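Local coordinates for peptide-binding protein (Photobacterium damsela subsp. piscicida, PDB 6SQX) that cleaves the peptidoglycan of potentially competing bacteria as a secreted endopeptidase of the NlpC/P60 family, at residues E58-N61 against T62-F66; D71-Q74 against N75-Y78; E94-T97 against I98-Y101; I134-N138 against H139-G143. One frame throughout, in Å; residues are numbered along the deposited sequence.

Contact 1 of 4, residues E58-N61 against T62-F66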
# COMPACT_ATOMS: atom_id res chain seq x y z
N GLU A 58 14.55 -7.14 11.59
CA GLU A 58 14.62 -8.59 11.41
C GLU A 58 13.28 -9.14 10.91
O GLU A 58 13.24 -9.98 10.00
CB GLU A 58 15.03 -9.26 12.72
CG GLU A 58 16.51 -9.07 13.00
CD GLU A 58 16.92 -9.61 14.34
OE1 GLU A 58 16.12 -10.40 14.91
OE2 GLU A 58 18.03 -9.28 14.81
N TYR A 59 12.18 -8.66 11.48
CA TYR A 59 10.88 -9.09 11.00
C TYR A 59 10.69 -8.70 9.55
O TYR A 59 10.26 -9.52 8.73
CB TYR A 59 9.76 -8.53 11.89
CG TYR A 59 8.37 -8.91 11.49
CD1 TYR A 59 7.94 -10.23 11.57
CD2 TYR A 59 7.45 -7.94 11.05
CE1 TYR A 59 6.64 -10.58 11.23
CE2 TYR A 59 6.15 -8.28 10.70
CZ TYR A 59 5.74 -9.61 10.78
OH TYR A 59 4.46 -9.95 10.44
N PHE A 60 11.03 -7.44 9.20
CA PHE A 60 10.95 -7.01 7.81
C PHE A 60 11.69 -7.97 6.87
O PHE A 60 11.16 -8.37 5.82
CB PHE A 60 11.46 -5.56 7.65
CG PHE A 60 11.33 -5.04 6.25
CD1 PHE A 60 12.25 -5.40 5.26
CD2 PHE A 60 10.29 -4.17 5.92
CE1 PHE A 60 12.09 -4.96 3.95
CE2 PHE A 60 10.14 -3.71 4.62
CZ PHE A 60 11.06 -4.11 3.63
N ASN A 61 12.94 -8.31 7.20
CA ASN A 61 13.70 -9.17 6.30
C ASN A 61 13.03 -10.54 6.15
O ASN A 61 12.96 -11.08 5.04
CB ASN A 61 15.15 -9.27 6.74
CG ASN A 61 15.98 -8.02 6.31
OD1 ASN A 61 15.56 -7.26 5.42
ND2 ASN A 61 17.15 -7.85 6.90
N THR A 62 12.48 -11.09 7.24
CA THR A 62 11.81 -12.38 7.13
C THR A 62 10.61 -12.29 6.21
O THR A 62 10.41 -13.15 5.34
CB THR A 62 11.38 -12.87 8.51
OG1 THR A 62 12.56 -13.08 9.31
CG2 THR A 62 10.61 -14.21 8.38
N GLN A 63 9.80 -11.23 6.36
CA GLN A 63 8.58 -11.15 5.57
C GLN A 63 8.89 -10.77 4.13
O GLN A 63 8.27 -11.29 3.19
CB GLN A 63 7.61 -10.10 6.16
CG GLN A 63 7.23 -10.35 7.65
CD GLN A 63 6.66 -11.75 7.92
OE1 GLN A 63 7.37 -12.74 7.85
NE2 GLN A 63 5.35 -11.82 8.21
N TYR A 64 9.82 -9.82 3.96
CA TYR A 64 10.12 -9.28 2.64
C TYR A 64 10.78 -10.33 1.74
O TYR A 64 10.50 -10.38 0.53
CB TYR A 64 11.04 -8.08 2.78
CG TYR A 64 11.33 -7.31 1.52
CD1 TYR A 64 10.34 -6.52 0.93
CD2 TYR A 64 12.61 -7.31 0.96
CE1 TYR A 64 10.62 -5.75 -0.21
CE2 TYR A 64 12.88 -6.56 -0.17
CZ TYR A 64 11.87 -5.81 -0.75
OH TYR A 64 12.13 -5.02 -1.87
N TYR A 65 11.64 -11.17 2.31
CA TYR A 65 12.32 -12.23 1.55
C TYR A 65 11.63 -13.58 1.63
O TYR A 65 12.21 -14.58 1.19
CB TYR A 65 13.80 -12.35 1.98
CG TYR A 65 14.59 -11.10 1.64
CD1 TYR A 65 14.96 -10.83 0.32
CD2 TYR A 65 14.98 -10.19 2.63
CE1 TYR A 65 15.70 -9.68 -0.01
CE2 TYR A 65 15.69 -9.05 2.30
CZ TYR A 65 16.07 -8.81 0.99
OH TYR A 65 16.81 -7.65 0.69
N PHE A 66 10.40 -13.62 2.13
CA PHE A 66 9.73 -14.91 2.33
C PHE A 66 9.62 -15.69 1.04
O PHE A 66 9.72 -16.93 1.05
CB PHE A 66 8.33 -14.64 2.89
CG PHE A 66 7.55 -15.89 3.13
CD1 PHE A 66 7.89 -16.75 4.16
CD2 PHE A 66 6.44 -16.18 2.35
CE1 PHE A 66 7.12 -17.91 4.40
CE2 PHE A 66 5.66 -17.33 2.58
CZ PHE A 66 6.04 -18.19 3.61
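E58 meets T62 through the backbone: E58 O accepts the N-H of T62 at 3.1 Å. The E58 carboxylate (OE2) forms a salt bridge with R54, one turn earlier. Y59 O takes the next bond, from Q63 N. The Y59 ring is also covered on one face by Q63, whose CG sits 3.7 Å from the ring centroid in a CH-pi contact. Q63 is bent at chi2 (-55°), which lays its amide over the outer half of the tyrosine ring. Its NE2 is held by P81 O. F60 O receives Y64 N at 2.7 Å. The F60 and Y64 side chains point the same way, with centroids 5.0 Å apart. Their planes are 28° apart but slid, so the rings barely overlap. The F60 ring also meets W338 edge-to-face and W292 at a slant. N61 O accepts Y65 N at 3.0 Å. N61 OD1 lies in the plane of the Y65 ring at its edge, 3.6 Å from Y65 CE2. Y65 OH is bonded to W226. Y65 is the first residue to leave helical backbone angles. The arrangement is the i to i+4 pattern of an alpha-helix, here the C-terminal end of helix 50-64.

Contact 2 of 4, residues D71-Q74 against N75-Y78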
# COMPACT_ATOMS: atom_id res chain seq x y z
N ASP A 71 10.48 -22.00 2.99
CA ASP A 71 9.14 -22.17 3.55
C ASP A 71 8.03 -21.90 2.53
O ASP A 71 6.91 -22.42 2.68
CB ASP A 71 8.94 -21.21 4.74
CG ASP A 71 9.87 -21.52 5.91
OD1 ASP A 71 10.11 -22.72 6.18
OD2 ASP A 71 10.37 -20.56 6.55
N ALA A 72 8.29 -21.10 1.52
CA ALA A 72 7.27 -20.67 0.58
C ALA A 72 7.07 -21.71 -0.52
O ALA A 72 7.99 -22.47 -0.87
CB ALA A 72 7.72 -19.35 -0.05
N ASN A 73 5.86 -21.75 -1.07
CA ASN A 73 5.54 -22.68 -2.15
C ASN A 73 4.55 -22.03 -3.10
O ASN A 73 3.99 -20.96 -2.83
CB ASN A 73 5.05 -24.05 -1.62
CG ASN A 73 3.70 -23.97 -0.94
OD1 ASN A 73 2.72 -23.55 -1.55
ND2 ASN A 73 3.64 -24.38 0.33
N GLN A 74 4.32 -22.69 -4.24
CA GLN A 74 3.50 -22.10 -5.30
C GLN A 74 2.00 -22.26 -5.07
O GLN A 74 1.22 -21.69 -5.84
CB GLN A 74 3.86 -22.68 -6.67
CG GLN A 74 5.23 -22.29 -7.21
CD GLN A 74 5.52 -23.03 -8.48
OE1 GLN A 74 5.46 -24.27 -8.50
NE2 GLN A 74 5.79 -22.31 -9.56
N ASN A 75 1.58 -23.00 -4.04
CA ASN A 75 0.17 -23.32 -3.83
C ASN A 75 -0.51 -22.48 -2.76
O ASN A 75 -1.75 -22.35 -2.77
CB ASN A 75 0.02 -24.81 -3.50
CG ASN A 75 0.56 -25.67 -4.60
OD1 ASN A 75 -0.02 -25.74 -5.68
ND2 ASN A 75 1.69 -26.33 -4.34
N ASP A 76 0.27 -21.95 -1.82
CA ASP A 76 -0.24 -21.30 -0.62
C ASP A 76 0.20 -19.85 -0.63
O ASP A 76 1.35 -19.54 -0.95
CB ASP A 76 0.35 -21.96 0.65
CG ASP A 76 0.04 -23.47 0.76
OD1 ASP A 76 -0.98 -23.90 0.18
OD2 ASP A 76 0.81 -24.17 1.44
N PHE A 77 -0.72 -18.96 -0.25
CA PHE A 77 -0.45 -17.52 -0.19
C PHE A 77 -0.85 -16.98 1.17
O PHE A 77 -1.97 -17.23 1.64
CB PHE A 77 -1.18 -16.76 -1.31
CG PHE A 77 -1.23 -15.27 -1.08
CD1 PHE A 77 -0.07 -14.49 -1.15
CD2 PHE A 77 -2.43 -14.67 -0.74
CE1 PHE A 77 -0.12 -13.10 -0.92
CE2 PHE A 77 -2.47 -13.27 -0.49
CZ PHE A 77 -1.31 -12.51 -0.57
N TYR A 78 0.04 -16.23 1.81
CA TYR A 78 -0.19 -15.63 3.12
C TYR A 78 -0.29 -14.12 3.00
O TYR A 78 0.63 -13.49 2.50
CB TYR A 78 1.00 -15.93 4.04
CG TYR A 78 1.10 -17.40 4.39
CD1 TYR A 78 1.62 -18.32 3.48
CD2 TYR A 78 0.65 -17.86 5.63
CE1 TYR A 78 1.69 -19.70 3.79
CE2 TYR A 78 0.74 -19.22 5.97
CZ TYR A 78 1.22 -20.13 5.05
OH TYR A 78 1.29 -21.48 5.37
O HOH W 1 3.85 -20.11 0.31
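From N73 to D76 the chain turns through Q74 and N75: N73 is extended, Q74 (psi -6°) bends the backbone, and D76 starts strand 76-78. The bend is an Asx turn with N73 as its asparagine. N73 OD1 accepts the N-H of N75 at 2.8 Å, and this donor lies in the carbonyl plane. The same oxygen accepts the N-H of D76 at 2.9 Å, from a donor slightly tilted out of that plane. Two backbone donors therefore share one amide oxygen and fix how the N73 side chain is rotated. N73 CG stands between its own backbone N and carbonyl carbon (chi1 68°), which swings the amide over the following residues. The CA–CB bond of Q74 points away from N75-Y78. Its NE2 is bonded to I134 O and L189 O, tying the turn to the neighbouring loop and to strand 186-192. Just after the turn, strand 76-78 pairs antiparallel with strand 87-89. A water bridges the two ends of the turn: it accepts from N73 N at 2.9 Å and donates to D76 O, also at 2.9 Å. K202 NZ reaches N73 O from outside. The N73 amide and the D76 carboxylate stand 72° apart. N73 ND2 donates almost straight to D76 OD2 at 3.0 Å, meeting that oxygen from above the carboxylate plane.

Contact 3 of 4, residues E94-T97 against I98-Y101. With EDO (1,2-ethanediol), chain H; EDO (1,2-ethanediol), chain U; EDO (1,2-ethanediol), chain I.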
# COMPACT_ATOMS: atom_id res chain seq x y z
N GLU A 94 -8.02 -17.89 -7.18
CA GLU A 94 -8.15 -17.60 -8.60
C GLU A 94 -9.53 -17.95 -9.12
O GLU A 94 -10.16 -17.16 -9.83
CB GLU A 94 -7.07 -18.35 -9.39
CG GLU A 94 -5.66 -17.83 -9.07
CD GLU A 94 -5.49 -16.36 -9.41
OE1 GLU A 94 -5.64 -16.03 -10.61
OE2 GLU A 94 -5.22 -15.57 -8.47
N ASN A 95 -10.01 -19.13 -8.76
CA ASN A 95 -11.36 -19.53 -9.18
C ASN A 95 -12.43 -18.61 -8.59
O ASN A 95 -13.40 -18.27 -9.28
CB ASN A 95 -11.64 -20.99 -8.81
CG ASN A 95 -10.92 -21.97 -9.74
OD1 ASN A 95 -10.98 -21.84 -10.96
ND2 ASN A 95 -10.25 -22.94 -9.15
N ASP A 96 -12.26 -18.21 -7.33
CA ASP A 96 -13.19 -17.27 -6.71
C ASP A 96 -13.22 -15.94 -7.46
O ASP A 96 -14.28 -15.32 -7.58
CB ASP A 96 -12.80 -17.00 -5.25
CG ASP A 96 -13.08 -18.17 -4.32
OD1 ASP A 96 -13.72 -19.15 -4.74
OD2 ASP A 96 -12.65 -18.09 -3.17
N THR A 97 -12.06 -15.47 -7.94
CA THR A 97 -12.02 -14.18 -8.62
C THR A 97 -12.73 -14.26 -9.96
O THR A 97 -13.52 -13.37 -10.31
CB THR A 97 -10.56 -13.75 -8.79
OG1 THR A 97 -9.95 -13.68 -7.49
CG2 THR A 97 -10.45 -12.38 -9.46
N ILE A 98 -12.50 -15.34 -10.72
CA ILE A 98 -13.22 -15.53 -11.97
C ILE A 98 -14.72 -15.52 -11.71
O ILE A 98 -15.47 -14.82 -12.40
CB ILE A 98 -12.79 -16.85 -12.64
CG1 ILE A 98 -11.36 -16.76 -13.16
CG2 ILE A 98 -13.69 -17.17 -13.82
CD1 ILE A 98 -10.79 -18.10 -13.60
N ARG A 99 -15.17 -16.33 -10.74
CA ARG A 99 -16.59 -16.41 -10.44
C ARG A 99 -17.17 -15.05 -10.05
O ARG A 99 -18.30 -14.71 -10.43
CB ARG A 99 -16.82 -17.44 -9.32
CG ARG A 99 -18.27 -17.81 -9.07
CD ARG A 99 -18.40 -19.01 -8.12
NE ARG A 99 -17.86 -18.75 -6.79
CZ ARG A 99 -16.69 -19.21 -6.34
NH1 ARG A 99 -16.30 -18.90 -5.11
NH2 ARG A 99 -15.93 -20.00 -7.09
N TYR A 100 -16.41 -14.28 -9.28
CA TYR A 100 -16.90 -12.99 -8.81
C TYR A 100 -17.24 -12.07 -9.98
O TYR A 100 -18.28 -11.40 -9.97
CB TYR A 100 -15.84 -12.34 -7.93
CG TYR A 100 -16.30 -11.07 -7.29
CD1 TYR A 100 -16.92 -11.07 -6.05
CD2 TYR A 100 -16.09 -9.84 -7.91
CE1 TYR A 100 -17.34 -9.88 -5.45
CE2 TYR A 100 -16.50 -8.66 -7.34
CZ TYR A 100 -17.12 -8.67 -6.11
OH TYR A 100 -17.52 -7.47 -5.56
N TYR A 101 -16.37 -12.02 -11.00
CA TYR A 101 -16.62 -11.13 -12.13
C TYR A 101 -17.52 -11.72 -13.20
O TYR A 101 -18.21 -10.97 -13.90
CB TYR A 101 -15.29 -10.64 -12.71
CG TYR A 101 -14.64 -9.72 -11.72
CD1 TYR A 101 -15.17 -8.46 -11.48
CD2 TYR A 101 -13.50 -10.11 -10.99
CE1 TYR A 101 -14.60 -7.61 -10.55
CE2 TYR A 101 -12.91 -9.25 -10.05
CZ TYR A 101 -13.48 -8.00 -9.83
OH TYR A 101 -12.92 -7.15 -8.90
C1 EDO H . -16.90 -4.54 -7.27
O1 EDO H . -17.98 -5.48 -7.34
C2 EDO H . -16.94 -3.80 -5.94
O2 EDO H . -18.22 -3.12 -5.83
C1 EDO U . -12.45 -5.68 -4.67
O1 EDO U . -12.31 -4.80 -3.55
C2 EDO U . -13.90 -6.10 -4.83
O2 EDO U . -13.93 -7.31 -5.60
C1 EDO I . -7.24 -12.64 -5.51
O1 EDO I . -7.85 -12.03 -6.66
C2 EDO I . -5.85 -12.05 -5.36
O2 EDO I . -5.31 -11.88 -6.67
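D96 and R99 form a salt bridge on the outside of helix 90-102, an i to i+3 pair within an alpha-helix. D96 OD1 and R99 NH1 are 2.6 Å apart. NH1 meets the oxygen from above the carboxylate plane, and the two planar groups are 81° apart. NH2 adds a weak bond to the same oxygen. R99 leaves the backbone extended and then bends at chi3 (63°), which folds the guanidinium back so that D96 CA lies over one of its faces. D96 OD2 has a second cation, K92. The helix bonds run on beneath, with I98 N to E94 O at 3.1 Å and R99 N to N95 O at 3.0 Å. I98 CG1 rests near E94 O, and M126 of helix 118-126 touches both residues. In T97, OG1 points away from the carbonyl carbon (chi1 -58°) and is bonded to L93 O. This sends the methyl CG2 along the helix to Y101 CE2, 4.0 Å away. Y101 CD2 also passes 3.3 Å from T97 O. Three ethanediol molecules, probably from the crystallisation liquor, lie beside these side chains. One of them holds Y100 OH through its O1, and the O1 hydroxyl of another donates a hydrogen bond to T97 OG1 at 2.8 Å.

Contact 4 of 4, residues I134-N138 against H139-G143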
# COMPACT_ATOMS: atom_id res chain seq x y z
N ILE A 134 4.30 -23.03 -13.97
CA ILE A 134 5.70 -22.63 -13.97
C ILE A 134 6.48 -23.63 -13.13
O ILE A 134 6.22 -23.75 -11.93
CB ILE A 134 5.89 -21.20 -13.45
CG1 ILE A 134 5.27 -20.22 -14.45
CG2 ILE A 134 7.40 -20.89 -13.27
CD1 ILE A 134 5.38 -18.76 -14.07
N PRO A 135 7.41 -24.39 -13.70
CA PRO A 135 8.12 -25.39 -12.90
C PRO A 135 8.93 -24.73 -11.80
O PRO A 135 9.33 -23.57 -11.91
CB PRO A 135 9.06 -26.07 -13.91
CG PRO A 135 8.55 -25.67 -15.27
CD PRO A 135 7.87 -24.36 -15.10
N CYS A 136 9.17 -25.47 -10.72
CA CYS A 136 9.94 -24.88 -9.62
C CYS A 136 11.03 -25.81 -9.09
O CYS A 136 11.38 -25.75 -7.91
CB CYS A 136 9.05 -24.36 -8.49
SG CYS A 136 9.92 -23.11 -7.47
N ASP A 137 11.59 -26.65 -9.95
CA ASP A 137 12.70 -27.50 -9.52
C ASP A 137 13.90 -26.65 -9.11
O ASP A 137 14.18 -25.61 -9.71
CB ASP A 137 13.09 -28.48 -10.63
CG ASP A 137 12.03 -29.53 -10.91
OD1 ASP A 137 11.36 -30.00 -9.96
OD2 ASP A 137 11.85 -29.90 -12.10
N ASN A 138 14.59 -27.07 -8.04
CA ASN A 138 15.72 -26.30 -7.49
C ASN A 138 15.35 -24.84 -7.21
O ASN A 138 16.15 -23.92 -7.39
CB ASN A 138 16.95 -26.36 -8.39
CG ASN A 138 17.36 -27.77 -8.72
OD1 ASN A 138 17.56 -28.60 -7.82
ND2 ASN A 138 17.46 -28.07 -10.02
N HIS A 139 14.11 -24.62 -6.77
CA HIS A 139 13.62 -23.28 -6.45
C HIS A 139 13.72 -22.31 -7.63
O HIS A 139 13.85 -21.10 -7.44
CB HIS A 139 14.32 -22.71 -5.21
CG HIS A 139 14.22 -23.60 -4.01
ND1 HIS A 139 13.04 -23.79 -3.32
CD2 HIS A 139 15.15 -24.34 -3.37
CE1 HIS A 139 13.25 -24.63 -2.32
NE2 HIS A 139 14.52 -24.98 -2.33
N SER A 140 13.57 -22.80 -8.85
CA SER A 140 13.72 -21.94 -10.02
C SER A 140 12.60 -20.92 -10.19
O SER A 140 12.75 -20.00 -11.00
CB SER A 140 13.84 -22.78 -11.30
OG SER A 140 12.66 -23.56 -11.54
N CYS A 141 11.51 -21.04 -9.45
CA CYS A 141 10.41 -20.09 -9.56
C CYS A 141 10.60 -18.87 -8.66
O CYS A 141 9.75 -17.98 -8.68
CB CYS A 141 9.05 -20.78 -9.30
SG CYS A 141 8.81 -21.39 -7.60
N ARG A 142 11.67 -18.83 -7.86
CA ARG A 142 12.00 -17.58 -7.20
C ARG A 142 12.29 -16.52 -8.24
O ARG A 142 12.89 -16.80 -9.28
CB ARG A 142 13.22 -17.77 -6.31
CG ARG A 142 12.93 -18.73 -5.13
CD ARG A 142 14.15 -19.06 -4.27
NE ARG A 142 13.71 -19.90 -3.16
CZ ARG A 142 14.51 -20.65 -2.41
NH1 ARG A 142 15.82 -20.71 -2.65
NH2 ARG A 142 13.98 -21.35 -1.42
N GLY A 143 11.86 -15.29 -7.95
CA GLY A 143 12.01 -14.23 -8.93
C GLY A 143 12.10 -12.84 -8.35
O GLY A 143 12.21 -12.66 -7.13
O HOH W 2 10.80 -22.21 -13.61
O HOH W 3 12.48 -26.68 -5.55
O HOH W 4 12.30 -26.17 -12.80
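C136 and C141 are joined by a disulfide, SG to SG at 2.1 Å, that closes a short surface loop just before strand 142-145. The chain between them turns back through N138 and H139, both in the left-handed helical region. A type I beta turn from H139 to R142 follows, with R142 N bonded to H139 O. The two cysteines reach the bridge differently. C136 SG is anti to its backbone N (chi1 -159°), whereas C141 SG is tucked over its own backbone, flanked by N and C (chi1 66°).

The loop's polar groups are met partly by backbone and partly by water. D137 O accepts S140 N at 3.0 Å, from a donor well above the carbonyl plane. C136 O takes a weak bond from H139 N. A water bridges the same two atoms: it donates to C136 O at 2.8 Å and accepts from H139 N at 2.9 Å. A second water donates to P135 O at 2.6 Å and is bonded to S140 OG. A third bonds S140 OG as well and takes a weak bond from D137 N. The serine hydroxyl is thus a hub for two waters. S140 O is bonded to N217 ND2 of strand 215-217. I134 contributes an apolar touch at C141. The R142 guanidinium lies against one face of the H139 ring and forms a salt bridge with D70. H139 CG sits over the centre of that guanidinium, 3.3 Å above its plane.

In the fold
Contacts 1, 2 and 4 follow one another in space as well as in sequence. The end of contact 1 touches contact 2, where F66 O lies 3.3 Å from A72 CB. Contact 2 in turn packs on the disulfide loop: Q74 OE1 is 3.6 Å from C136 CB, and Q74 NE2 is as far from C141 CB. Contact 3 stands apart, its centre about 20 Å from contact 2 and about 30 Å from contact 1. Strand 186-192, in the SH3-type region, borders contacts 1, 2 and 4. Contact 1 also reaches W338, in the NlpC/P60 region. That region also holds C324, which is oxidised to cysteinesulfonic acid; none of the four contacts includes it.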